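Local coordinates for DUF269-containing protein (PDB 3NJ2), which is of unknown function but, as a cyanobacterial member of the DUF269 family, is associated with nitrogen fixation, at residues 45-50 / 89-94; 60-65 / 148-153; 79-84 / 112-117; 98-103 / 129-134. All blocks are in the same frame, centred on the assembly; numbering follows the deposited sequence.

From the N terminus, the chain leaves helix 35-46 through residues 45-50, passes helix 58-62, and returns along helix 83-104, where interaction 1 closes the first loop. Interaction 2 opens at 60-65, before that closure, and ends only on helix 147-167, so the two cross. Interaction 3 crosses interaction 1 as well: it joins the lead-in to helix 83-104 with the end of strand 109-114. Interaction 4 starts further along the same helix and reaches strand 129-136, crossing interaction 3; both lie nested within the loop of interaction 2. Helix 83-104 thus links the antiparallel sheet to the helices, with interactions 1 and 2 touching through Cys91 and Tyr65.

Interaction 1. Residues 45-50 / 89-94; sequences RAYDHY and ILCYFR
The guanidinium of Arg94 lies flat over the ring of Tyr47, the two planes only 15° apart. NH1 sits above the middle of the ring, and Arg94 CZ is 3.9 Å from the ring centroid, which makes this a stacked cation-pi contact in which the positive charge faces the pi cloud. Beside it, Cys91 SG meets the Tyr47 ring obliquely, 4.1 Å from CD2, as a sulfur-aromatic contact. The two partners on the helix are three residues apart, so Cys91 and Arg94 lie within about one turn of helix 83-104, and Tyr47, just beyond the end of helix 35-46, bridges from one helix to the other. The Arg94 chain is extended from CG to NE, which carries the guanidinium out to the ring. Its opposite face rests on Leu90 CG, so the group is sandwiched between the Leu90 side chain and the Tyr47 ring. Further out, Gln43 of helix 35-46 touches both Cys91 and Arg94, and Ile44 also packs on Cys91.

Interaction 2. Residues 60-65 / 148-153; sequences LVIAPY and EKLNDQ
A buried, wholly apolar contact joins Ile62, late in helix 58-62, and Tyr65, in the 3-10 segment after it, to Leu150 in the first turn of helix 147-167. One methyl makes the two closest contacts: Leu150 CD2 lies 3.7 Å from Ile62 CG2 and 3.8 Å from Tyr65 CB, touching Ile62 and Tyr65 at once. With chi1 at 171°, Leu150 swings CG away from its own N and over toward the 60-65 segment. The side chains of Ile62 and Leu150 cross obliquely, branch against branch. Tyr65 N bonds to Ile62 O at 3.0 Å, the i to i+3 spacing of a 3-10 turn, and this brings the two residues round to the same partner. The contact lies where helices 24-33, 35-46, 58-62, 83-104 and 147-167 of this DUF269 protein come together: Val31 and Val41, from the first two, pack on Ile62, while Tyr92 of helix 83-104 packs on Leu150, as does Phe144. Tyr65 offers Leu150 mainly its CB; the ring, met obliquely by Leu150 CD1, leads away from helix 147-167, and its OH is hydrogen-bonded to Arg88 O of helix 83-104.

Interaction 3. Residues 79-84 / 112-117; sequences GDIDPT and VDLNHE
Apolar contact in this surface pairing is confined to the ends of Ile81 and Leu114, whose CD1 methyls stand 3.9 Å apart. The Ile81 chain is extended, with both torsions near 180° (chi1 -173°), and this reaches CD1 out to the end of strand 109-114; Ile89 and Ala139 pack on both residues. Polar linkage passes through one water. It accepts from Ile81 N at 2.9 Å and donates to Asn115 O at 2.6 Å, joining the two backbones where they have no direct hydrogen bond. Asp80 OD1 lies 3.2 Å from His116 CB, the side chains crossing at about a right angle, and the imidazole is carried away from the carboxylate. Gly79 O and His116 O approach to 3.3 Å, but both are acceptors; Gly79 O is instead taken up by His140 NE2. Local bonds shape each segment: Asp82 OD2 caps helix 83-104, accepting from Thr85 N and weakly from Thr84 N, and Asn115 OD1 accepts from Phe119 N and weakly from Glu117 N. With no salt bridge between Asp80 and His116 and no direct hydrogen bond, the two segments are tied through solvent and one methyl pair, so their approach is likely to be less rigid than a direct strand pairing.

Interaction 4. Residues 98-103 / 129-134; sequences ALIEKE and LMVVSR
Apolar contact is all that passes between Ile100 on helix 83-104 and the two valines of strand 129-136. Ile100 and Val131 reach toward each other tip to tip, CD1 to CG2 at 3.8 Å, while Val132 CG2 lies farther from the same Ile100 CD1 at 4.5 Å. With CG1 anti to the carbonyl carbon (chi1 -66°) and chi2 at 169°, Ile100 holds CD1 at the end of an extended arm, and one methyl serves both valines. Val131 and Val132 both make backbone hydrogen bonds with Val124 of strand 120-126, the pattern of a classic beta bulge, so both can turn CB toward Ile100; the chain turns a corner at Val131. The bulge interrupts the strand outermost within this chain in a three-stranded antiparallel sheet, the helix packing against it there. Outer packing completes the site: Val165 of helix 147-167 and Cys108 each touch both Ile100 and Val131. Along the helix, Ile100 O accepts a hydrogen bond from Thr104 OG1, and Glu101 OE1 accepts from Cys108 N. Just before the bulge, Met130 packs on Met130 of the second subunit and makes backbone hydrogen bonds to that chain.

Interaction 1. Residues 45-50 / 89-94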
loop_
_atom_site.group_PDB
_atom_site.type_symbol
_atom_site.label_atom_id
_atom_site.label_comp_id
_atom_site.label_asym_id
_atom_site.label_seq_id
_atom_site.Cartn_x
_atom_site.Cartn_y
_atom_site.Cartn_z
ATOM N N ARG B 45 12.994 -8.427 -15.523
ATOM C CA ARG B 45 13.336 -7.954 -16.889
ATOM C C ARG B 45 12.404 -6.901 -17.402
ATOM O O ARG B 45 12.759 -6.047 -18.248
ATOM C CB ARG B 45 13.380 -9.135 -17.865
ATOM C CG ARG B 45 14.540 -10.167 -17.500
ATOM C CD ARG B 45 14.692 -11.226 -18.604
ATOM N NE ARG B 45 15.681 -12.314 -18.446
ATOM C CZ ARG B 45 17.002 -12.163 -18.581
ATOM N NH1 ARG B 45 17.476 -10.985 -18.961
ATOM N NH2 ARG B 45 17.772 -13.180 -18.310
ATOM N N ALA B 46 11.170 -6.945 -16.925
ATOM C CA ALA B 46 10.147 -6.009 -17.383
ATOM C C ALA B 46 10.369 -4.619 -16.770
ATOM O O ALA B 46 9.840 -3.641 -17.280
ATOM C CB ALA B 46 8.760 -6.580 -16.984
ATOM N N TYR B 47 11.132 -4.541 -15.676
ATOM C CA TYR B 47 11.325 -3.294 -14.944
ATOM C C TYR B 47 12.770 -2.846 -14.960
ATOM O O TYR B 47 13.416 -2.592 -13.925
ATOM C CB TYR B 47 10.689 -3.363 -13.530
ATOM C CG TYR B 47 9.166 -3.462 -13.593
ATOM C CD1 TYR B 47 8.360 -2.316 -13.727
ATOM C CD2 TYR B 47 8.521 -4.700 -13.498
ATOM C CE1 TYR B 47 6.987 -2.408 -13.762
ATOM C CE2 TYR B 47 7.137 -4.829 -13.566
ATOM C CZ TYR B 47 6.354 -3.661 -13.704
ATOM O OH TYR B 47 4.988 -3.803 -13.776
ATOM N N ASP B 48 13.293 -2.806 -16.169
ATOM C CA ASP B 48 14.707 -2.618 -16.420
ATOM C C ASP B 48 14.858 -1.434 -17.358
ATOM O O ASP B 48 14.895 -1.621 -18.590
ATOM C CB ASP B 48 15.240 -3.900 -17.084
ATOM C CG ASP B 48 16.743 -3.860 -17.369
ATOM O OD1 ASP B 48 17.448 -2.924 -16.971
ATOM O OD2 ASP B 48 17.232 -4.820 -17.984
ATOM N N HIS B 49 14.963 -0.237 -16.762
ATOM C CA HIS B 49 14.997 0.999 -17.514
ATOM C C HIS B 49 16.087 0.970 -18.583
ATOM O O HIS B 49 15.791 1.088 -19.775
ATOM C CB HIS B 49 15.130 2.236 -16.592
ATOM C CG HIS B 49 15.340 3.522 -17.343
ATOM N ND1 HIS B 49 16.466 4.311 -17.177
ATOM C CD2 HIS B 49 14.586 4.136 -18.291
ATOM C CE1 HIS B 49 16.386 5.361 -17.982
ATOM N NE2 HIS B 49 15.252 5.281 -18.663
ATOM N N TYR B 50 17.334 0.765 -18.160
ATOM C CA TYR B 50 18.475 0.790 -19.106
ATOM C C TYR B 50 18.680 -0.487 -19.961
ATOM O O TYR B 50 19.572 -0.508 -20.826
ATOM C CB TYR B 50 19.803 1.110 -18.404
ATOM C CG TYR B 50 19.671 1.888 -17.120
ATOM C CD1 TYR B 50 19.632 3.296 -17.120
ATOM C CD2 TYR B 50 19.553 1.213 -15.899
ATOM C CE1 TYR B 50 19.484 4.002 -15.926
ATOM C CE2 TYR B 50 19.404 1.904 -14.712
ATOM C CZ TYR B 50 19.372 3.287 -14.736
ATOM O OH TYR B 50 19.234 3.939 -13.555
ATOM N N ILE B 89 11.767 -6.051 -3.997
ATOM C CA ILE B 89 10.624 -6.525 -3.242
ATOM C C ILE B 89 9.363 -6.307 -4.089
ATOM O O ILE B 89 8.517 -7.253 -4.075
ATOM C CB ILE B 89 10.457 -5.651 -1.986
ATOM C CG1 ILE B 89 11.684 -5.739 -1.147
ATOM C CG2 ILE B 89 9.182 -6.099 -1.156
ATOM C CD1 ILE B 89 11.708 -4.795 0.066
ATOM N N LEU B 90 9.189 -5.207 -4.857
ATOM C CA LEU B 90 8.012 -5.038 -5.725
ATOM C C LEU B 90 7.950 -6.158 -6.762
ATOM O O LEU B 90 6.881 -6.771 -6.927
ATOM C CB LEU B 90 8.100 -3.666 -6.371
ATOM C CG LEU B 90 6.892 -2.940 -6.899
ATOM C CD1 LEU B 90 5.698 -3.039 -5.943
ATOM C CD2 LEU B 90 7.361 -1.483 -6.995
ATOM N N CYS B 91 9.101 -6.538 -7.311
ATOM C CA CYS B 91 9.092 -7.576 -8.335
ATOM C C CYS B 91 8.755 -8.947 -7.815
ATOM O O CYS B 91 8.008 -9.715 -8.480
ATOM C CB CYS B 91 10.423 -7.634 -9.084
ATOM S SG CYS B 91 10.596 -6.211 -10.292
ATOM N N TYR B 92 9.180 -9.246 -6.584
ATOM C CA TYR B 92 8.790 -10.463 -5.867
ATOM C C TYR B 92 7.301 -10.544 -5.720
ATOM O O TYR B 92 6.652 -11.570 -6.132
ATOM C CB TYR B 92 9.500 -10.474 -4.494
ATOM C CG TYR B 92 9.211 -11.655 -3.625
ATOM C CD1 TYR B 92 9.831 -12.914 -3.862
ATOM C CD2 TYR B 92 8.374 -11.535 -2.534
ATOM C CE1 TYR B 92 9.606 -14.027 -3.020
ATOM C CE2 TYR B 92 8.197 -12.599 -1.691
ATOM C CZ TYR B 92 8.805 -13.841 -1.957
ATOM O OH TYR B 92 8.544 -14.894 -1.131
ATOM N N PHE B 93 6.681 -9.473 -5.234
ATOM C CA PHE B 93 5.220 -9.507 -5.065
ATOM C C PHE B 93 4.458 -9.479 -6.379
ATOM O O PHE B 93 3.369 -10.049 -6.448
ATOM C CB PHE B 93 4.743 -8.532 -3.970
ATOM C CG PHE B 93 5.190 -8.999 -2.590
ATOM C CD1 PHE B 93 4.458 -10.010 -1.968
ATOM C CD2 PHE B 93 6.319 -8.413 -1.914
ATOM C CE1 PHE B 93 4.909 -10.465 -0.804
ATOM C CE2 PHE B 93 6.778 -8.923 -0.714
ATOM C CZ PHE B 93 6.049 -9.957 -0.154
ATOM N N ARG B 94 5.022 -8.773 -7.386
ATOM C CA ARG B 94 4.383 -8.814 -8.736
ATOM C C ARG B 94 4.480 -10.190 -9.337
ATOM O O ARG B 94 3.552 -10.591 -10.143
ATOM C CB ARG B 94 5.112 -7.860 -9.670
ATOM C CG ARG B 94 4.710 -6.349 -9.371
ATOM C CD ARG B 94 5.777 -5.457 -10.064
ATOM N NE ARG B 94 5.371 -4.058 -9.937
ATOM C CZ ARG B 94 6.192 -3.009 -10.073
ATOM N NH1 ARG B 94 7.505 -3.174 -10.305
ATOM N NH2 ARG B 94 5.700 -1.798 -9.898
#

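Interaction 2. Residues 60-65 / 148-153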
loop_
_atom_site.group_PDB
_atom_site.type_symbol
_atom_site.label_atom_id
_atom_site.label_comp_id
_atom_site.label_asym_id
_atom_site.label_seq_id
_atom_site.Cartn_x
_atom_site.Cartn_y
_atom_site.Cartn_z
ATOM N N LEU B 60 21.739 -15.047 -13.310
ATOM C CA LEU B 60 22.410 -13.833 -12.874
ATOM C C LEU B 60 21.406 -12.753 -12.468
ATOM O O LEU B 60 21.617 -11.957 -11.476
ATOM C CB LEU B 60 23.299 -13.291 -13.988
ATOM C CG LEU B 60 24.328 -12.286 -13.554
ATOM C CD1 LEU B 60 25.145 -12.651 -12.265
ATOM C CD2 LEU B 60 25.295 -11.943 -14.773
ATOM N N VAL B 61 20.316 -12.679 -13.208
ATOM C CA VAL B 61 19.269 -11.697 -12.985
ATOM C C VAL B 61 18.623 -11.823 -11.597
ATOM O O VAL B 61 18.398 -10.753 -10.936
ATOM C CB VAL B 61 18.282 -11.655 -14.187
ATOM C CG1 VAL B 61 17.022 -10.840 -13.821
ATOM C CG2 VAL B 61 19.025 -11.046 -15.412
ATOM N N ILE B 62 18.507 -13.061 -11.125
ATOM C CA ILE B 62 17.787 -13.327 -9.874
ATOM C C ILE B 62 18.820 -13.397 -8.713
ATOM O O ILE B 62 18.400 -13.478 -7.574
ATOM C CB ILE B 62 17.159 -14.703 -9.807
ATOM C CG1 ILE B 62 16.408 -15.141 -11.033
ATOM C CG2 ILE B 62 16.141 -14.759 -8.655
ATOM C CD1 ILE B 62 15.558 -16.429 -10.630
ATOM N N ALA B 63 20.131 -13.516 -8.995
ATOM C CA ALA B 63 21.095 -13.746 -7.912
ATOM C C ALA B 63 21.045 -12.725 -6.784
ATOM O O ALA B 63 21.309 -13.145 -5.661
ATOM C CB ALA B 63 22.604 -13.750 -8.473
ATOM N N PRO B 64 20.675 -11.476 -7.104
ATOM C CA PRO B 64 20.627 -10.513 -5.944
ATOM C C PRO B 64 19.583 -10.817 -4.874
ATOM O O PRO B 64 19.642 -10.147 -3.796
ATOM C CB PRO B 64 20.272 -9.168 -6.598
ATOM C CG PRO B 64 20.952 -9.313 -7.955
ATOM C CD PRO B 64 20.496 -10.733 -8.378
ATOM N N TYR B 65 18.660 -11.705 -5.155
ATOM C CA TYR B 65 17.667 -12.173 -4.133
ATOM C C TYR B 65 18.264 -13.135 -3.142
ATOM O O TYR B 65 17.599 -13.471 -2.143
ATOM C CB TYR B 65 16.493 -12.869 -4.860
ATOM C CG TYR B 65 15.547 -11.905 -5.527
ATOM C CD1 TYR B 65 15.778 -11.444 -6.838
ATOM C CD2 TYR B 65 14.437 -11.402 -4.846
ATOM C CE1 TYR B 65 14.909 -10.550 -7.445
ATOM C CE2 TYR B 65 13.598 -10.520 -5.408
ATOM C CZ TYR B 65 13.822 -10.049 -6.715
ATOM O OH TYR B 65 12.923 -9.161 -7.272
ATOM N N GLU B 148 16.424 -22.265 -3.341
ATOM C CA GLU B 148 15.331 -23.123 -2.834
ATOM C C GLU B 148 14.418 -22.392 -1.894
ATOM O O GLU B 148 13.195 -22.535 -2.001
ATOM C CB GLU B 148 15.872 -24.365 -2.116
ATOM C CG GLU B 148 16.425 -25.383 -3.066
ATOM C CD GLU B 148 17.866 -25.105 -3.569
ATOM O OE1 GLU B 148 18.602 -24.163 -3.109
ATOM O OE2 GLU B 148 18.247 -25.870 -4.495
ATOM N N LYS B 149 14.989 -21.628 -0.959
ATOM C CA LYS B 149 14.127 -20.898 0.007
ATOM C C LYS B 149 13.357 -19.788 -0.683
ATOM O O LYS B 149 12.199 -19.537 -0.372
ATOM C CB LYS B 149 14.916 -20.339 1.176
ATOM C CG LYS B 149 15.505 -21.455 2.079
ATOM C CD LYS B 149 15.960 -20.820 3.365
ATOM C CE LYS B 149 16.510 -21.858 4.332
ATOM N NZ LYS B 149 15.476 -22.942 4.414
ATOM N N LEU B 150 14.012 -19.118 -1.630
ATOM C CA LEU B 150 13.274 -18.101 -2.463
ATOM C C LEU B 150 12.097 -18.769 -3.213
ATOM O O LEU B 150 10.959 -18.236 -3.203
ATOM C CB LEU B 150 14.304 -17.549 -3.481
ATOM C CG LEU B 150 13.677 -16.643 -4.595
ATOM C CD1 LEU B 150 12.992 -15.405 -4.031
ATOM C CD2 LEU B 150 14.754 -16.195 -5.549
ATOM N N ASN B 151 12.381 -19.885 -3.860
ATOM C CA ASN B 151 11.399 -20.484 -4.693
ATOM C C ASN B 151 10.232 -21.001 -3.817
ATOM O O ASN B 151 9.069 -20.791 -4.135
ATOM C CB ASN B 151 11.992 -21.658 -5.455
ATOM C CG ASN B 151 10.960 -22.312 -6.265
ATOM O OD1 ASN B 151 10.320 -21.638 -7.060
ATOM N ND2 ASN B 151 10.785 -23.632 -6.116
ATOM N N ASP B 152 10.591 -21.599 -2.676
ATOM C CA ASP B 152 9.553 -22.199 -1.862
ATOM C C ASP B 152 8.683 -21.109 -1.222
ATOM O O ASP B 152 7.428 -21.241 -1.159
ATOM C CB ASP B 152 10.131 -23.043 -0.740
ATOM C CG ASP B 152 10.846 -24.338 -1.235
ATOM O OD1 ASP B 152 10.684 -24.772 -2.405
ATOM O OD2 ASP B 152 11.609 -24.896 -0.413
ATOM N N GLN B 153 9.292 -20.010 -0.727
ATOM C CA GLN B 153 8.463 -18.956 -0.162
ATOM C C GLN B 153 7.586 -18.244 -1.169
ATOM O O GLN B 153 6.398 -18.017 -0.884
ATOM C CB GLN B 153 9.289 -17.944 0.603
ATOM C CG GLN B 153 9.963 -18.623 1.725
ATOM C CD GLN B 153 10.890 -17.750 2.513
ATOM O OE1 GLN B 153 10.714 -16.509 2.596
ATOM N NE2 GLN B 153 11.917 -18.396 3.099
#

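Interaction 3. Residues 79-84 / 112-117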
loop_
_atom_site.group_PDB
_atom_site.type_symbol
_atom_site.label_atom_id
_atom_site.label_comp_id
_atom_site.label_asym_id
_atom_site.label_seq_id
_atom_site.Cartn_x
_atom_site.Cartn_y
_atom_site.Cartn_z
ATOM N N GLY B 79 19.803 3.988 5.682
ATOM C CA GLY B 79 19.024 4.783 4.676
ATOM C C GLY B 79 17.503 4.705 4.818
ATOM O O GLY B 79 17.009 3.938 5.652
ATOM N N ASP B 80 16.765 5.556 4.093
ATOM C CA ASP B 80 15.556 5.091 3.404
ATOM C C ASP B 80 16.013 3.876 2.631
ATOM O O ASP B 80 17.214 3.709 2.376
ATOM C CB ASP B 80 15.022 6.156 2.394
ATOM C CG ASP B 80 13.896 7.042 2.968
ATOM O OD1 ASP B 80 13.750 7.118 4.215
ATOM O OD2 ASP B 80 13.161 7.686 2.141
ATOM N N ILE B 81 15.070 3.015 2.257
ATOM C CA ILE B 81 15.507 1.816 1.560
ATOM C C ILE B 81 16.111 2.154 0.186
ATOM O O ILE B 81 15.549 3.001 -0.509
ATOM C CB ILE B 81 14.318 0.848 1.407
ATOM C CG1 ILE B 81 14.801 -0.494 0.817
ATOM C CG2 ILE B 81 13.138 1.460 0.580
ATOM C CD1 ILE B 81 13.718 -1.587 0.801
ATOM N N ASP B 82 17.234 1.500 -0.177
ATOM C CA ASP B 82 17.700 1.640 -1.574
ATOM C C ASP B 82 16.549 1.392 -2.618
ATOM O O ASP B 82 15.827 0.355 -2.511
ATOM C CB ASP B 82 18.836 0.716 -1.867
ATOM C CG ASP B 82 19.233 0.831 -3.280
ATOM O OD1 ASP B 82 19.765 1.913 -3.662
ATOM O OD2 ASP B 82 18.938 -0.129 -4.005
ATOM N N PRO B 83 16.352 2.301 -3.604
ATOM C CA PRO B 83 15.274 2.031 -4.554
ATOM C C PRO B 83 15.442 0.744 -5.325
ATOM O O PRO B 83 14.420 0.254 -5.777
ATOM C CB PRO B 83 15.340 3.205 -5.556
ATOM C CG PRO B 83 15.694 4.386 -4.647
ATOM C CD PRO B 83 16.730 3.739 -3.647
ATOM N N THR B 84 16.672 0.253 -5.549
ATOM C CA THR B 84 16.838 -1.050 -6.229
ATOM C C THR B 84 16.298 -2.220 -5.375
ATOM O O THR B 84 15.664 -3.173 -5.894
ATOM C CB THR B 84 18.275 -1.271 -6.657
ATOM O OG1 THR B 84 18.580 -0.258 -7.622
ATOM C CG2 THR B 84 18.481 -2.645 -7.217
ATOM N N VAL B 112 3.731 -2.096 -2.500
ATOM C CA VAL B 112 4.742 -2.265 -1.437
ATOM C C VAL B 112 4.950 -0.900 -0.757
ATOM O O VAL B 112 5.377 0.093 -1.407
ATOM C CB VAL B 112 6.061 -2.918 -1.931
ATOM C CG1 VAL B 112 7.128 -2.886 -0.833
ATOM C CG2 VAL B 112 5.820 -4.340 -2.514
ATOM N N ASP B 113 4.517 -0.795 0.489
ATOM C CA ASP B 113 4.615 0.461 1.172
ATOM C C ASP B 113 5.605 0.284 2.347
ATOM O O ASP B 113 5.425 -0.567 3.216
ATOM C CB ASP B 113 3.278 0.837 1.734
ATOM C CG ASP B 113 3.264 2.228 2.399
ATOM O OD1 ASP B 113 3.778 3.219 1.807
ATOM O OD2 ASP B 113 2.729 2.377 3.462
ATOM N N LEU B 114 6.690 1.059 2.288
ATOM C CA LEU B 114 7.699 1.040 3.343
ATOM C C LEU B 114 8.026 2.388 3.898
ATOM O O LEU B 114 8.126 3.381 3.156
ATOM C CB LEU B 114 8.997 0.323 2.835
ATOM C CG LEU B 114 8.815 -1.173 2.430
ATOM C CD1 LEU B 114 9.921 -1.812 1.465
ATOM C CD2 LEU B 114 8.713 -2.080 3.735
ATOM N N ASN B 115 8.256 2.455 5.219
ATOM C CA ASN B 115 8.691 3.693 5.853
ATOM C C ASN B 115 10.223 3.771 5.868
ATOM O O ASN B 115 10.930 2.902 5.416
ATOM C CB ASN B 115 8.007 3.921 7.213
ATOM C CG ASN B 115 8.503 2.943 8.289
ATOM O OD1 ASN B 115 9.436 2.181 8.074
ATOM N ND2 ASN B 115 7.823 2.924 9.439
ATOM N N HIS B 116 10.738 4.890 6.398
ATOM C CA HIS B 116 12.176 5.015 6.502
ATOM C C HIS B 116 12.864 3.878 7.338
ATOM O O HIS B 116 14.062 3.579 7.187
ATOM C CB HIS B 116 12.504 6.397 7.085
ATOM C CG HIS B 116 12.365 6.485 8.566
ATOM N ND1 HIS B 116 13.443 6.370 9.430
ATOM C CD2 HIS B 116 11.274 6.688 9.348
ATOM C CE1 HIS B 116 13.014 6.500 10.674
ATOM N NE2 HIS B 116 11.700 6.669 10.653
ATOM N N GLU B 117 12.117 3.231 8.245
ATOM C CA GLU B 117 12.685 2.172 9.070
ATOM C C GLU B 117 12.740 0.840 8.390
ATOM O O GLU B 117 13.178 -0.125 8.990
ATOM C CB GLU B 117 11.861 1.988 10.376
ATOM C CG GLU B 117 11.616 3.247 11.053
ATOM C CD GLU B 117 10.470 3.239 12.067
ATOM O OE1 GLU B 117 9.637 2.280 12.108
ATOM O OE2 GLU B 117 10.412 4.252 12.828
HETATM O O HOH W 1 12.444 3.391 3.410
#

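Interaction 4. Residues 98-103 / 129-134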
loop_
_atom_site.group_PDB
_atom_site.type_symbol
_atom_site.label_atom_id
_atom_site.label_comp_id
_atom_site.label_asym_id
_atom_site.label_seq_id
_atom_site.Cartn_x
_atom_site.Cartn_y
_atom_site.Cartn_z
ATOM N N ALA B 98 1.318 -12.176 -10.491
ATOM C CA ALA B 98 1.128 -12.698 -11.881
ATOM C C ALA B 98 0.733 -14.166 -11.940
ATOM O O ALA B 98 -0.014 -14.541 -12.813
ATOM C CB ALA B 98 2.423 -12.443 -12.622
ATOM N N LEU B 99 1.233 -15.006 -11.043
ATOM C CA LEU B 99 0.880 -16.406 -10.970
ATOM C C LEU B 99 -0.566 -16.571 -10.460
ATOM O O LEU B 99 -1.307 -17.419 -10.960
ATOM C CB LEU B 99 1.856 -17.201 -10.113
ATOM C CG LEU B 99 3.220 -17.388 -10.770
ATOM C CD1 LEU B 99 4.286 -17.594 -9.629
ATOM C CD2 LEU B 99 3.140 -18.409 -11.878
ATOM N N ILE B 100 -0.969 -15.774 -9.464
ATOM C CA ILE B 100 -2.378 -15.777 -9.016
ATOM C C ILE B 100 -3.279 -15.451 -10.188
ATOM O O ILE B 100 -4.247 -16.158 -10.420
ATOM C CB ILE B 100 -2.544 -14.816 -7.817
ATOM C CG1 ILE B 100 -1.760 -15.377 -6.671
ATOM C CG2 ILE B 100 -4.064 -14.741 -7.458
ATOM C CD1 ILE B 100 -1.666 -14.308 -5.510
ATOM N N GLU B 101 -2.945 -14.415 -10.956
ATOM C CA GLU B 101 -3.720 -14.008 -12.095
ATOM C C GLU B 101 -3.730 -15.117 -13.157
ATOM O O GLU B 101 -4.806 -15.441 -13.675
ATOM C CB GLU B 101 -3.094 -12.694 -12.623
ATOM C CG GLU B 101 -3.946 -11.914 -13.602
ATOM C CD GLU B 101 -3.426 -10.456 -13.800
ATOM O OE1 GLU B 101 -3.063 -9.653 -12.842
ATOM O OE2 GLU B 101 -3.412 -10.072 -15.008
ATOM N N LYS B 102 -2.584 -15.746 -13.460
ATOM C CA LYS B 102 -2.513 -16.841 -14.474
ATOM C C LYS B 102 -3.402 -18.016 -14.086
ATOM O O LYS B 102 -4.096 -18.632 -14.940
ATOM C CB LYS B 102 -1.068 -17.352 -14.608
ATOM C CG LYS B 102 -0.237 -16.444 -15.460
ATOM C CD LYS B 102 1.008 -17.136 -15.854
ATOM C CE LYS B 102 1.553 -16.490 -17.117
ATOM N NZ LYS B 102 3.021 -16.613 -17.075
ATOM N N GLU B 103 -3.396 -18.414 -12.838
ATOM C CA GLU B 103 -4.064 -19.655 -12.447
ATOM C C GLU B 103 -5.529 -19.441 -12.128
ATOM O O GLU B 103 -6.308 -20.388 -12.174
ATOM C CB GLU B 103 -3.321 -20.262 -11.229
ATOM C CG GLU B 103 -1.869 -20.737 -11.483
ATOM C CD GLU B 103 -1.806 -22.113 -12.134
ATOM O OE1 GLU B 103 -1.542 -23.088 -11.386
ATOM O OE2 GLU B 103 -2.184 -22.167 -13.354
ATOM N N LEU B 129 -10.707 -8.447 -2.799
ATOM C CA LEU B 129 -10.148 -9.544 -2.025
ATOM C C LEU B 129 -8.639 -9.307 -1.825
ATOM O O LEU B 129 -7.898 -9.168 -2.840
ATOM C CB LEU B 129 -10.324 -10.834 -2.786
ATOM C CG LEU B 129 -9.783 -12.032 -2.017
ATOM C CD1 LEU B 129 -10.461 -12.458 -0.615
ATOM C CD2 LEU B 129 -9.878 -13.115 -3.079
ATOM N N MET B 130 -8.185 -9.264 -0.572
ATOM C CA MET B 130 -6.743 -9.286 -0.292
ATOM C C MET B 130 -6.149 -10.653 -0.407
ATOM O O MET B 130 -6.350 -11.572 0.497
ATOM C CB MET B 130 -6.521 -8.806 1.141
ATOM C CG MET B 130 -7.116 -7.558 1.487
ATOM S SD MET B 130 -6.480 -6.194 0.552
ATOM C CE MET B 130 -4.542 -6.613 0.427
ATOM N N VAL B 131 -5.433 -10.894 -1.514
ATOM C CA VAL B 131 -4.805 -12.214 -1.728
ATOM C C VAL B 131 -3.404 -12.363 -1.140
ATOM O O VAL B 131 -2.989 -13.520 -0.931
ATOM C CB VAL B 131 -4.859 -12.668 -3.248
ATOM C CG1 VAL B 131 -6.323 -12.891 -3.694
ATOM C CG2 VAL B 131 -4.093 -11.672 -4.210
ATOM N N VAL B 132 -2.692 -11.236 -0.889
ATOM C CA VAL B 132 -1.437 -11.296 -0.077
ATOM C C VAL B 132 -1.552 -10.083 0.785
ATOM O O VAL B 132 -1.889 -9.014 0.289
ATOM C CB VAL B 132 -0.187 -11.144 -0.920
ATOM C CG1 VAL B 132 1.066 -11.012 0.020
ATOM C CG2 VAL B 132 -0.058 -12.314 -1.841
ATOM N N SER B 133 -1.310 -10.234 2.100
ATOM C CA SER B 133 -1.290 -9.028 2.974
ATOM C C SER B 133 -0.204 -9.276 4.013
ATOM O O SER B 133 -0.512 -9.692 5.177
ATOM C CB SER B 133 -2.643 -8.638 3.573
ATOM O OG SER B 133 -3.304 -9.805 4.015
ATOM N N ARG B 134 1.042 -8.993 3.603
ATOM C CA ARG B 134 2.269 -9.390 4.301
ATOM C C ARG B 134 2.960 -8.214 5.006
ATOM O O ARG B 134 3.337 -7.223 4.399
ATOM C CB ARG B 134 3.231 -10.023 3.310
ATOM C CG ARG B 134 4.378 -10.652 3.970
ATOM C CD ARG B 134 4.837 -11.800 3.086
ATOM N NE ARG B 134 6.032 -12.393 3.663
ATOM C CZ ARG B 134 6.033 -13.473 4.439
ATOM N NH1 ARG B 134 4.903 -14.123 4.733
ATOM N NH2 ARG B 134 7.201 -13.927 4.885
#